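Local coordinates for nitrogenase molybdenum-iron protein alpha chain (Clostridium pasteurianum, PDB 4WES) that forms, with the beta chain, the molybdenum-iron component of nitrogenase, which reduces dinitrogen to ammonium at an iron-sulfur-molybdenum cluster, at residues I72-I77 against I150-L155; Y104-D109 against E132-A137; A56-V61 against H187-T192; A156-A161 against I167-F172. One frame throughout, in Å; residues are numbered along the deposited sequence.

Contact 1. Residues I72-I77 against I150-L155; sequences ITHGPI and IGDDIL. With CLF (Fe(8)-S(7) cluster), chain H.
H74, on strand 69-74, reaches D152 and I154 in the turn that starts the next helix, through a hydrogen bond and a neighbouring van der Waals touch. The run 150-155 opens with I150, which packs on M110 and on T110 of the beta chain. G151, the first residue to leave helix 146-149, closes it with a Schellman motif, its positive phi (95°) carrying the chain around the turn. D152 follows with its carboxylate at the edge of the imidazole, where H74 NE2 donates a hydrogen bond to D152 OD2, 2.7 Å away. The bond is fairly straight, uses the anti lone pair of OD2, and joins two nearly coplanar groups. H74 gets there because its CG lies anti to the backbone N (chi1 -174°), sending the ring across to the turn. With ND1 bonded to T108 OG1, both ring nitrogens are engaged and the ring's rotation is fixed; D152 OD1 is in turn held by the backbone N of G119. A carboxylate in this place probably polarises the N-H of NE2. D153 is the N-cap of the helix, its OD1 taking the backbone N of A156. I154, in the first turn, brings CG2 obliquely to H74 CD2 at 3.7 Å. Two residues beyond H74 the chain meets the Fe(8)-S(7) cluster, P76 CB lying 3.5 Å from its S2B. L123 of helix 120-134 and V147 of helix 146-149 both pack on H74 and I154, while V141 and A143 of strand 138-143 lie against I154.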
loop_
_atom_site.group_PDB
_atom_site.type_symbol
_atom_site.label_atom_id
_atom_site.label_comp_id
_atom_site.label_asym_id
_atom_site.label_seq_id
_atom_site.Cartn_x
_atom_site.Cartn_y
_atom_site.Cartn_z
ATOM N N ILE A 72 -34.468 10.579 -5.748
ATOM C CA ILE A 72 -34.117 10.548 -7.167
ATOM C C ILE A 72 -33.894 11.955 -7.680
ATOM O O ILE A 72 -34.815 12.777 -7.687
ATOM C CB ILE A 72 -35.203 9.862 -8.028
ATOM C CG1 ILE A 72 -35.526 8.450 -7.500
ATOM C CG2 ILE A 72 -34.751 9.820 -9.481
ATOM C CD1 ILE A 72 -36.651 7.759 -8.270
ATOM N N THR A 73 -32.661 12.238 -8.102
ATOM C CA THR A 73 -32.376 13.508 -8.763
ATOM C C THR A 73 -32.834 13.427 -10.218
ATOM O O THR A 73 -32.379 12.566 -10.957
ATOM C CB THR A 73 -30.870 13.807 -8.728
ATOM O OG1 THR A 73 -30.461 13.843 -7.346
ATOM C CG2 THR A 73 -30.538 15.081 -9.450
ATOM N N HIS A 74 -33.730 14.337 -10.583
ATOM C CA HIS A 74 -34.175 14.413 -11.970
ATOM C C HIS A 74 -33.301 15.461 -12.684
ATOM O O HIS A 74 -33.516 16.663 -12.536
ATOM C CB HIS A 74 -35.655 14.748 -12.067
ATOM C CG HIS A 74 -36.178 14.699 -13.463
ATOM N ND1 HIS A 74 -35.818 13.726 -14.372
ATOM C CD2 HIS A 74 -37.016 15.544 -14.100
ATOM C CE1 HIS A 74 -36.475 13.949 -15.498
ATOM N NE2 HIS A 74 -37.218 15.034 -15.351
ATOM N N GLY A 75 -32.265 14.989 -13.375
ATOM C CA GLY A 75 -31.283 15.902 -13.955
ATOM C C GLY A 75 -30.212 15.089 -14.615
ATOM O O GLY A 75 -30.238 13.860 -14.585
ATOM N N PRO A 76 -29.251 15.785 -15.262
ATOM C CA PRO A 76 -28.048 15.127 -15.731
ATOM C C PRO A 76 -27.186 14.700 -14.539
ATOM O O PRO A 76 -27.552 14.931 -13.376
ATOM C CB PRO A 76 -27.407 16.163 -16.674
ATOM C CG PRO A 76 -28.323 17.374 -16.640
ATOM C CD PRO A 76 -29.128 17.231 -15.356
ATOM N N ILE A 77 -26.105 13.981 -14.799
ATOM C CA ILE A 77 -25.562 13.131 -13.740
ATOM C C ILE A 77 -24.867 13.869 -12.590
ATOM O O ILE A 77 -24.839 13.314 -11.476
ATOM C CB ILE A 77 -24.598 12.066 -14.336
ATOM C CG1 ILE A 77 -24.385 10.906 -13.363
ATOM C CG2 ILE A 77 -23.270 12.687 -14.763
ATOM C CD1 ILE A 77 -25.664 10.155 -13.011
ATOM N N ILE A 150 -37.394 22.703 -19.619
ATOM C CA ILE A 150 -37.730 21.736 -20.669
ATOM C C ILE A 150 -39.187 21.305 -20.602
ATOM O O ILE A 150 -39.648 20.546 -21.459
ATOM C CB ILE A 150 -36.792 20.517 -20.690
ATOM C CG1 ILE A 150 -37.019 19.624 -19.473
ATOM C CG2 ILE A 150 -35.345 20.957 -20.902
ATOM C CD1 ILE A 150 -36.210 18.368 -19.504
ATOM N N GLY A 151 -39.915 21.801 -19.614
ATOM C CA GLY A 151 -41.340 21.572 -19.557
ATOM C C GLY A 151 -41.803 20.420 -18.722
ATOM O O GLY A 151 -42.970 20.088 -18.794
ATOM N N ASP A 152 -40.908 19.796 -17.963
ATOM C CA ASP A 152 -41.258 18.622 -17.188
ATOM C C ASP A 152 -42.040 19.021 -15.938
ATOM O O ASP A 152 -41.564 19.759 -15.118
ATOM C CB ASP A 152 -40.001 17.866 -16.748
ATOM C CG ASP A 152 -39.360 17.009 -17.836
ATOM O OD1 ASP A 152 -39.746 17.085 -19.029
ATOM O OD2 ASP A 152 -38.432 16.249 -17.481
ATOM N N ASP A 153 -43.230 18.453 -15.763
ATOM C CA ASP A 153 -44.075 18.670 -14.590
ATOM C C ASP A 153 -43.867 17.504 -13.623
ATOM O O ASP A 153 -44.591 16.479 -13.656
ATOM C CB ASP A 153 -45.530 18.842 -14.979
ATOM C CG ASP A 153 -46.438 19.132 -13.784
ATOM O OD1 ASP A 153 -45.988 19.004 -12.642
ATOM O OD2 ASP A 153 -47.617 19.509 -13.987
ATOM N N ILE A 154 -42.893 17.652 -12.747
ATOM C CA ILE A 154 -42.545 16.558 -11.858
ATOM C C ILE A 154 -43.605 16.336 -10.792
ATOM O O ILE A 154 -43.756 15.227 -10.264
ATOM C CB ILE A 154 -41.142 16.711 -11.232
ATOM C CG1 ILE A 154 -41.042 17.948 -10.324
ATOM C CG2 ILE A 154 -40.089 16.718 -12.323
ATOM C CD1 ILE A 154 -39.796 17.976 -9.434
ATOM N N LEU A 155 -44.355 17.379 -10.454
ATOM C CA LEU A 155 -45.442 17.220 -9.485
ATOM C C LEU A 155 -46.473 16.214 -10.033
ATOM O O LEU A 155 -46.932 15.314 -9.306
ATOM C CB LEU A 155 -46.123 18.571 -9.193
ATOM C CG LEU A 155 -47.139 18.680 -8.081
ATOM C CD1 LEU A 155 -46.511 18.630 -6.722
ATOM C CD2 LEU A 155 -47.925 19.978 -8.186
HETATM FE FE1 CLF H . -27.960 23.253 -11.380
HETATM FE FE2 CLF H . -25.565 22.826 -10.814
HETATM FE FE3 CLF H . -27.331 22.912 -8.690
HETATM FE FE4 CLF H . -27.304 20.879 -10.485
HETATM S S1 CLF H . -26.732 21.664 -12.666
HETATM S S2A CLF H . -26.680 24.678 -10.046
HETATM S S4A CLF H . -25.652 21.398 -9.004
HETATM S S3A CLF H . -29.186 22.042 -9.808
HETATM FE FE5 CLF H . -25.537 18.444 -12.172
HETATM FE FE6 CLF H . -25.559 19.859 -15.500
HETATM FE FE7 CLF H . -23.490 18.997 -13.907
HETATM FE FE8 CLF H . -24.412 21.349 -12.983
HETATM S S2B CLF H . -25.468 17.899 -14.315
HETATM S S3B CLF H . -23.590 20.996 -15.074
HETATM S S4B CLF H . -23.621 19.602 -11.683
#

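Contact 2. Residues Y104-D109 against E132-A137; sequences YVFSTD and EMFHPA
F106 and F134 make this contact between them, two phenylalanines whose side chains come from opposite directions and meet ring to ring. The aromatic interaction is an offset edge-to-face pair: the edge of F106 is directed at one face of F134, with the centroids 5.4 Å apart and the planes inclined at 61°. The closest atoms are F106 CE1 and F134 CE2, at 3.6 Å. F134 has its CG beside the backbone N and anti to the carbonyl carbon (chi1 -58°), which sends the ring from the last turn of its helix toward the strand, and M133 CB sits over the centre of one face, 3.7 Å above the ring plane. The pair thereby joins strand 106-107, the outermost strand within this chain of a parallel four-stranded sheet, to the C-terminal end of helix 120-134. Apolar packing continues around the rings, where P136 lies on V70 of strand 69-74, which also touches F106. Among the polar interactions, backbone bonds tie F106 and T108 to T73. Toward the beta chain, F106 and S107 pair with an antiparallel strand of that subunit, so the sheet continues across the interface; D109 forms salt bridges there with K21 and R16 of the beta chain, and Y104 OH bonds T5 of the same subunit.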
loop_
_atom_site.group_PDB
_atom_site.type_symbol
_atom_site.label_atom_id
_atom_site.label_comp_id
_atom_site.label_asym_id
_atom_site.label_seq_id
_atom_site.Cartn_x
_atom_site.Cartn_y
_atom_site.Cartn_z
ATOM N N TYR A 104 -25.862 5.141 -1.559
ATOM C CA TYR A 104 -26.294 5.167 -2.939
ATOM C C TYR A 104 -26.647 6.576 -3.374
ATOM O O TYR A 104 -27.083 7.376 -2.563
ATOM C CB TYR A 104 -27.556 4.317 -3.160
ATOM C CG TYR A 104 -27.405 2.876 -2.804
ATOM C CD1 TYR A 104 -27.100 1.920 -3.752
ATOM C CD2 TYR A 104 -27.589 2.425 -1.498
ATOM C CE1 TYR A 104 -26.972 0.578 -3.411
ATOM C CE2 TYR A 104 -27.460 1.092 -1.167
ATOM C CZ TYR A 104 -27.176 0.163 -2.121
ATOM O OH TYR A 104 -27.052 -1.151 -1.761
ATOM N N VAL A 105 -26.518 6.858 -4.675
ATOM C CA VAL A 105 -27.236 7.990 -5.277
ATOM C C VAL A 105 -28.025 7.497 -6.480
ATOM O O VAL A 105 -27.577 6.613 -7.229
ATOM C CB VAL A 105 -26.317 9.164 -5.674
ATOM C CG1 VAL A 105 -25.813 9.883 -4.435
ATOM C CG2 VAL A 105 -25.163 8.734 -6.576
ATOM N N PHE A 106 -29.181 8.136 -6.654
ATOM C CA PHE A 106 -30.162 7.743 -7.658
ATOM C C PHE A 106 -30.474 8.920 -8.560
ATOM O O PHE A 106 -30.680 10.014 -8.071
ATOM C CB PHE A 106 -31.448 7.323 -6.953
ATOM C CG PHE A 106 -31.280 6.176 -5.998
ATOM C CD1 PHE A 106 -31.191 4.883 -6.473
ATOM C CD2 PHE A 106 -31.196 6.384 -4.649
ATOM C CE1 PHE A 106 -31.037 3.845 -5.591
ATOM C CE2 PHE A 106 -31.078 5.337 -3.745
ATOM C CZ PHE A 106 -30.968 4.068 -4.230
ATOM N N SER A 107 -30.592 8.676 -9.863
ATOM C CA SER A 107 -30.958 9.770 -10.738
ATOM C C SER A 107 -31.511 9.267 -12.047
ATOM O O SER A 107 -31.467 8.073 -12.380
ATOM C CB SER A 107 -29.763 10.623 -11.039
ATOM O OG SER A 107 -28.904 9.948 -11.937
ATOM N N THR A 108 -32.081 10.211 -12.822
ATOM C CA THR A 108 -32.579 9.895 -14.149
ATOM C C THR A 108 -31.529 10.124 -15.227
ATOM O O THR A 108 -31.784 9.805 -16.386
ATOM C CB THR A 108 -33.813 10.734 -14.477
ATOM O OG1 THR A 108 -33.483 12.116 -14.320
ATOM C CG2 THR A 108 -34.987 10.362 -13.572
ATOM N N ASP A 109 -30.331 10.620 -14.865
ATOM C CA ASP A 109 -29.213 10.661 -15.802
ATOM C C ASP A 109 -29.651 11.224 -17.170
ATOM O O ASP A 109 -29.477 10.604 -18.199
ATOM C CB ASP A 109 -28.605 9.255 -15.933
ATOM C CG ASP A 109 -27.345 9.164 -16.752
ATOM O OD1 ASP A 109 -26.636 10.178 -16.964
ATOM O OD2 ASP A 109 -27.044 8.020 -17.152
ATOM N N GLU A 132 -39.856 -0.936 -7.492
ATOM C CA GLU A 132 -39.816 -2.376 -7.627
ATOM C C GLU A 132 -38.520 -2.966 -7.091
ATOM O O GLU A 132 -38.521 -4.091 -6.617
ATOM C CB GLU A 132 -40.037 -2.816 -9.071
ATOM C CG GLU A 132 -41.387 -2.428 -9.655
ATOM C CD GLU A 132 -42.588 -3.088 -9.000
ATOM O OE1 GLU A 132 -43.706 -2.537 -9.183
ATOM O OE2 GLU A 132 -42.437 -4.151 -8.354
ATOM N N MET A 133 -37.422 -2.215 -7.172
ATOM C CA MET A 133 -36.157 -2.732 -6.668
ATOM C C MET A 133 -36.015 -2.605 -5.169
ATOM O O MET A 133 -35.413 -3.470 -4.538
ATOM C CB MET A 133 -34.987 -1.993 -7.342
ATOM C CG MET A 133 -34.873 -2.371 -8.789
ATOM S SD MET A 133 -33.611 -1.446 -9.681
ATOM C CE MET A 133 -32.148 -2.181 -8.987
ATOM N N PHE A 134 -36.519 -1.513 -4.604
ATOM C CA PHE A 134 -36.141 -1.138 -3.229
ATOM C C PHE A 134 -37.270 -1.069 -2.230
ATOM O O PHE A 134 -37.011 -1.094 -1.033
ATOM C CB PHE A 134 -35.371 0.191 -3.251
ATOM C CG PHE A 134 -34.140 0.135 -4.096
ATOM C CD1 PHE A 134 -33.118 -0.739 -3.791
ATOM C CD2 PHE A 134 -34.018 0.922 -5.212
ATOM C CE1 PHE A 134 -32.001 -0.836 -4.598
ATOM C CE2 PHE A 134 -32.906 0.829 -6.021
ATOM C CZ PHE A 134 -31.894 -0.049 -5.716
ATOM N N HIS A 135 -38.513 -0.980 -2.711
ATOM C CA HIS A 135 -39.693 -0.856 -1.839
ATOM C C HIS A 135 -39.422 0.065 -0.648
ATOM O O HIS A 135 -39.579 -0.351 0.522
ATOM C CB HIS A 135 -40.215 -2.228 -1.380
ATOM C CG HIS A 135 -40.713 -3.033 -2.524
ATOM N ND1 HIS A 135 -39.905 -3.887 -3.239
ATOM C CD2 HIS A 135 -41.923 -3.063 -3.126
ATOM C CE1 HIS A 135 -40.598 -4.423 -4.224
ATOM N NE2 HIS A 135 -41.830 -3.943 -4.177
ATOM N N PRO A 136 -39.085 1.324 -0.906
ATOM C CA PRO A 136 -38.777 2.224 0.193
ATOM C C PRO A 136 -40.047 2.755 0.899
ATOM O O PRO A 136 -41.170 2.513 0.445
ATOM C CB PRO A 136 -38.043 3.356 -0.524
ATOM C CG PRO A 136 -38.795 3.426 -1.831
ATOM C CD PRO A 136 -39.041 1.996 -2.212
ATOM N N ALA A 137 -39.855 3.533 1.957
ATOM C CA ALA A 137 -40.967 4.153 2.654
ATOM C C ALA A 137 -41.655 5.207 1.791
ATOM O O ALA A 137 -42.848 5.466 1.914
ATOM C CB ALA A 137 -40.481 4.759 3.946
#

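Contact 3. Residues A56-V61 against H187-T192; sequences AGCKGV and HIANNT. With ICS (iron-sulfur-molybdenum cluster with interstitial carbon), chain F.
Helices 54-63 and 182-196 come together at C58 and A189, whose CA atoms stand only 5.2 Å apart, with residues 56-61 wound into a wider pi-type turn. Such closeness is possible because the side chains between them are small. C58 turns its sulfur anti to the backbone N (chi1 -175°), carrying SG to the flank of the other helix, where it lies 3.8 Å from A189 CB. The same sulfur lies 4.3 Å from I188 CG2, a looser apolar touch from the residue before. C58 also packs on F172 and C174, and its side chain is about 9 Å from the Fe(8)-S(7) cluster. Beyond the contact V61, in the same pi-type turn, faces the iron-sulfur-molybdenum cluster, with V61 CG1 3.5 Å from its sulfur S2A and V61 CG2 3.7 Å from S3B. A56, at the start of the same run, touches homocitrate and also packs on Y51 of the beta chain. Helix 182-196 thus packs closely, through small residues, on the helix whose V61 and A56 line the pockets of the iron-sulfur-molybdenum cluster and homocitrate, the cofactor site characteristic of the nitrogenase alpha chain.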
loop_
_atom_site.group_PDB
_atom_site.type_symbol
_atom_site.label_atom_id
_atom_site.label_comp_id
_atom_site.label_asym_id
_atom_site.label_seq_id
_atom_site.Cartn_x
_atom_site.Cartn_y
_atom_site.Cartn_z
ATOM N N ALA A 56 -28.846 21.869 -3.926
ATOM C CA ALA A 56 -28.017 21.447 -2.807
ATOM C C ALA A 56 -28.772 21.615 -1.502
ATOM O O ALA A 56 -28.815 20.719 -0.667
ATOM C CB ALA A 56 -26.711 22.245 -2.804
ATOM N N GLY A 57 -29.390 22.794 -1.304
ATOM C CA GLY A 57 -30.086 23.054 -0.057
ATOM C C GLY A 57 -31.274 22.143 0.195
ATOM O O GLY A 57 -31.598 21.806 1.340
ATOM N N CYS A 58 -31.933 21.722 -0.864
ATOM C CA CYS A 58 -33.139 20.867 -0.748
ATOM C C CYS A 58 -32.785 19.380 -0.705
ATOM O O CYS A 58 -33.062 18.693 0.288
ATOM C CB CYS A 58 -34.039 21.169 -1.942
ATOM S SG CYS A 58 -35.636 20.302 -1.859
ATOM N N LYS A 59 -32.148 18.865 -1.756
ATOM C CA LYS A 59 -31.805 17.454 -1.831
ATOM C C LYS A 59 -30.569 17.125 -1.009
ATOM O O LYS A 59 -30.543 16.178 -0.232
ATOM C CB LYS A 59 -31.620 17.032 -3.293
ATOM C CG LYS A 59 -31.531 15.533 -3.563
ATOM C CD LYS A 59 -30.189 14.884 -3.336
ATOM C CE LYS A 59 -30.251 13.442 -3.778
ATOM N NZ LYS A 59 -28.975 12.697 -3.601
ATOM N N GLY A 60 -29.499 17.888 -1.243
ATOM C CA GLY A 60 -28.246 17.556 -0.599
ATOM C C GLY A 60 -28.239 17.769 0.897
ATOM O O GLY A 60 -27.490 17.085 1.606
ATOM N N VAL A 61 -29.047 18.712 1.372
ATOM C CA VAL A 61 -29.006 19.168 2.751
ATOM C C VAL A 61 -30.219 18.677 3.543
ATOM O O VAL A 61 -30.091 17.807 4.405
ATOM C CB VAL A 61 -28.807 20.706 2.841
ATOM C CG1 VAL A 61 -28.948 21.190 4.272
ATOM C CG2 VAL A 61 -27.444 21.073 2.247
ATOM N N HIS A 187 -36.067 26.257 2.081
ATOM C CA HIS A 187 -37.461 26.714 2.161
ATOM C C HIS A 187 -38.362 25.770 1.343
ATOM O O HIS A 187 -39.433 25.356 1.786
ATOM C CB HIS A 187 -37.527 28.144 1.668
ATOM C CG HIS A 187 -38.805 28.845 1.983
ATOM N ND1 HIS A 187 -38.906 30.209 1.939
ATOM C CD2 HIS A 187 -40.005 28.392 2.390
ATOM C CE1 HIS A 187 -40.123 30.584 2.283
ATOM N NE2 HIS A 187 -40.809 29.493 2.554
ATOM N N ILE A 188 -37.917 25.436 0.139
ATOM C CA ILE A 188 -38.657 24.543 -0.738
ATOM C C ILE A 188 -38.830 23.179 -0.065
ATOM O O ILE A 188 -39.936 22.584 -0.093
ATOM C CB ILE A 188 -37.923 24.428 -2.096
ATOM C CG1 ILE A 188 -38.029 25.759 -2.855
ATOM C CG2 ILE A 188 -38.506 23.297 -2.951
ATOM C CD1 ILE A 188 -36.999 25.948 -3.957
ATOM N N ALA A 189 -37.796 22.643 0.568
ATOM C CA ALA A 189 -37.921 21.385 1.264
ATOM C C ALA A 189 -38.915 21.496 2.408
ATOM O O ALA A 189 -39.760 20.602 2.608
ATOM C CB ALA A 189 -36.573 20.910 1.781
ATOM N N ASN A 190 -38.789 22.550 3.211
ATOM C CA ASN A 190 -39.649 22.687 4.380
ATOM C C ASN A 190 -41.120 22.723 4.005
ATOM O O ASN A 190 -41.959 22.184 4.720
ATOM C CB ASN A 190 -39.327 23.961 5.186
ATOM C CG ASN A 190 -38.164 23.816 6.192
ATOM O OD1 ASN A 190 -38.343 24.127 7.355
ATOM N ND2 ASN A 190 -37.006 23.352 5.738
ATOM N N ASN A 191 -41.446 23.384 2.902
ATOM C CA ASN A 191 -42.849 23.534 2.518
ATOM C C ASN A 191 -43.484 22.169 2.320
ATOM O O ASN A 191 -44.570 21.884 2.841
ATOM C CB ASN A 191 -42.987 24.348 1.254
ATOM C CG ASN A 191 -42.731 25.810 1.459
ATOM O OD1 ASN A 191 -42.700 26.317 2.592
ATOM N ND2 ASN A 191 -42.548 26.523 0.339
ATOM N N THR A 192 -42.837 21.310 1.550
ATOM C CA THR A 192 -43.402 19.996 1.233
ATOM C C THR A 192 -43.324 19.046 2.418
ATOM O O THR A 192 -44.254 18.269 2.675
ATOM C CB THR A 192 -42.739 19.435 -0.035
ATOM O OG1 THR A 192 -43.152 20.236 -1.143
ATOM C CG2 THR A 192 -43.035 17.976 -0.248
HETATM FE FE1 ICS F . -27.921 24.506 8.736
HETATM MO MO1 ICS F . -22.424 22.860 4.803
HETATM FE FE2 ICS F . -27.014 24.350 6.242
HETATM FE FE3 ICS F . -26.279 22.516 8.043
HETATM FE FE4 ICS F . -25.408 25.018 8.247
HETATM FE FE5 ICS F . -23.372 24.435 6.771
HETATM FE FE6 ICS F . -24.969 23.713 4.808
HETATM FE FE7 ICS F . -24.228 21.957 6.563
HETATM C CX ICS F . -25.218 23.703 6.817
HETATM S S1A ICS F . -27.168 26.259 7.444
HETATM S S1B ICS F . -23.203 25.056 4.608
HETATM S S2A ICS F . -28.403 22.869 7.260
HETATM S S2B ICS F . -26.902 24.356 4.019
HETATM S S3A ICS F . -23.401 25.977 8.416
HETATM S S3B ICS F . -24.394 21.616 4.351
HETATM S S4A ICS F . -26.146 23.698 9.973
HETATM S S4B ICS F . -22.167 22.579 7.114
HETATM S S5A ICS F . -25.271 20.528 7.877
#

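Contact 4. Residues A156-A161 against I167-F172; sequences AVAATA and IPVHAF
A158 packs against V169 and A171, a single methyl set over a strand that its helix covers. At the tight part A158 CB lies 3.6 Å from V169 CG1, the branch anti to the backbone N (chi1 -174°), and V169 CB approaches the A158 carbonyl oxygen at 3.6 Å. A171 offers its own methyl a little farther along the strand, A171 CB to A158 CB being 4.2 Å. The backbones are correspondingly near, with 5.4 Å between the CA atoms of A158 and V169; the small alanines let the helix settle onto the strand. The side-chain contacts are apolar. On the loose side, A156 and A159 turn their methyl groups away from the strand and, like T160, are exposed to solvent, while A161 contributes a little burial without a close touch. Helix 154-165 lies in the beta-alpha-beta crossover from strand 138-143 to its parallel neighbour 169-172, the outermost strand of the sheet within this chain, the two strands being bonded along their backbones. V157 and A161 lean on helix 120-134, whereas H170 points away from helix 154-165; H170 and F172 touch helix 182-196, and F172 also touches helix 54-63.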
loop_
_atom_site.group_PDB
_atom_site.type_symbol
_atom_site.label_atom_id
_atom_site.label_comp_id
_atom_site.label_asym_id
_atom_site.label_seq_id
_atom_site.Cartn_x
_atom_site.Cartn_y
_atom_site.Cartn_z
ATOM N N ALA A 156 -46.859 16.389 -11.284
ATOM C CA ALA A 156 -47.832 15.509 -11.909
ATOM C C ALA A 156 -47.299 14.089 -12.096
ATOM O O ALA A 156 -48.015 13.104 -11.848
ATOM C CB ALA A 156 -48.287 16.115 -13.214
ATOM N N VAL A 157 -46.034 13.963 -12.512
ATOM C CA VAL A 157 -45.426 12.651 -12.628
ATOM C C VAL A 157 -45.446 11.913 -11.298
ATOM O O VAL A 157 -45.797 10.730 -11.211
ATOM C CB VAL A 157 -43.993 12.707 -13.191
ATOM C CG1 VAL A 157 -43.358 11.338 -13.193
ATOM C CG2 VAL A 157 -44.005 13.284 -14.583
ATOM N N ALA A 158 -45.061 12.629 -10.237
ATOM C CA ALA A 158 -45.036 12.032 -8.891
ATOM C C ALA A 158 -46.412 11.581 -8.452
ATOM O O ALA A 158 -46.565 10.479 -7.895
ATOM C CB ALA A 158 -44.453 13.036 -7.919
ATOM N N ALA A 159 -47.415 12.424 -8.695
ATOM C CA ALA A 159 -48.773 12.082 -8.255
ATOM C C ALA A 159 -49.314 10.854 -8.975
ATOM O O ALA A 159 -49.929 9.954 -8.364
ATOM C CB ALA A 159 -49.707 13.259 -8.427
ATOM N N THR A 160 -49.083 10.792 -10.265
ATOM C CA THR A 160 -49.510 9.620 -11.052
ATOM C C THR A 160 -48.806 8.357 -10.555
ATOM O O THR A 160 -49.430 7.299 -10.351
ATOM C CB THR A 160 -49.242 9.867 -12.534
ATOM O OG1 THR A 160 -50.050 10.978 -12.944
ATOM C CG2 THR A 160 -49.551 8.636 -13.359
ATOM N N ALA A 161 -47.497 8.452 -10.348
ATOM C CA ALA A 161 -46.736 7.303 -9.893
ATOM C C ALA A 161 -47.167 6.859 -8.506
ATOM O O ALA A 161 -47.296 5.647 -8.237
ATOM C CB ALA A 161 -45.251 7.588 -9.914
ATOM N N ILE A 167 -47.195 4.129 -2.513
ATOM C CA ILE A 167 -46.392 4.796 -1.481
ATOM C C ILE A 167 -46.291 6.261 -1.862
ATOM O O ILE A 167 -46.526 6.650 -3.012
ATOM C CB ILE A 167 -44.964 4.175 -1.283
ATOM C CG1 ILE A 167 -44.101 4.326 -2.531
ATOM C CG2 ILE A 167 -45.093 2.737 -0.799
ATOM C CD1 ILE A 167 -42.639 4.068 -2.257
ATOM N N PRO A 168 -45.890 7.098 -0.897
ATOM C CA PRO A 168 -45.801 8.527 -1.200
ATOM C C PRO A 168 -44.646 8.833 -2.161
ATOM O O PRO A 168 -43.576 8.202 -2.057
ATOM C CB PRO A 168 -45.544 9.152 0.160
ATOM C CG PRO A 168 -46.107 8.167 1.177
ATOM C CD PRO A 168 -45.761 6.854 0.538
ATOM N N VAL A 169 -44.865 9.779 -3.061
ATOM C CA VAL A 169 -43.820 10.294 -3.939
ATOM C C VAL A 169 -43.877 11.798 -3.801
ATOM O O VAL A 169 -44.903 12.414 -4.074
ATOM C CB VAL A 169 -43.990 9.850 -5.401
ATOM C CG1 VAL A 169 -42.813 10.289 -6.226
ATOM C CG2 VAL A 169 -44.143 8.331 -5.501
ATOM N N HIS A 170 -42.774 12.402 -3.390
ATOM C CA HIS A 170 -42.728 13.834 -3.100
ATOM C C HIS A 170 -41.844 14.550 -4.095
ATOM O O HIS A 170 -40.650 14.247 -4.203
ATOM C CB HIS A 170 -42.195 14.090 -1.704
ATOM C CG HIS A 170 -43.001 13.399 -0.645
ATOM N ND1 HIS A 170 -44.322 13.698 -0.435
ATOM C CD2 HIS A 170 -42.688 12.446 0.256
ATOM C CE1 HIS A 170 -44.779 12.965 0.561
ATOM N NE2 HIS A 170 -43.824 12.183 0.987
ATOM N N ALA A 171 -42.438 15.494 -4.813
ATOM C CA ALA A 171 -41.697 16.328 -5.774
ATOM C C ALA A 171 -41.216 17.627 -5.139
ATOM O O ALA A 171 -41.937 18.275 -4.391
ATOM C CB ALA A 171 -42.571 16.625 -6.988
ATOM N N PHE A 172 -40.014 18.051 -5.528
ATOM C CA PHE A 172 -39.423 19.289 -5.038
ATOM C C PHE A 172 -38.899 20.090 -6.213
ATOM O O PHE A 172 -37.984 19.629 -6.911
ATOM C CB PHE A 172 -38.262 19.000 -4.078
ATOM C CG PHE A 172 -38.666 18.231 -2.852
ATOM C CD1 PHE A 172 -38.755 16.861 -2.862
ATOM C CD2 PHE A 172 -38.964 18.897 -1.670
ATOM C CE1 PHE A 172 -39.136 16.139 -1.744
ATOM C CE2 PHE A 172 -39.339 18.193 -0.530
ATOM C CZ PHE A 172 -39.449 16.814 -0.570
#

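Overall arrangement
Contacts 1, 2 and 4 are built on one parallel sheet, ordered 106-107, 69-74, 138-143, 169-172, and contact 3 lies against it through F172, which touches A189 and T192. Contacts 1 and 4 share helix 154-165, and contacts 1 and 2 use strands 69-74 and 106-107, neighbours in the sheet. Contact 3 is nearest the chain's centre and, like contacts 1 and 2, fully buried; contact 4 is partly open to solvent. The chemistry follows: a histidine-carboxylate bond on the segment that runs on to the Fe(8)-S(7) cluster, an aromatic pair by the beta-chain interface, a sulfur between helices on the helix that lines the cofactor pocket, and methyl packing at the outer strand.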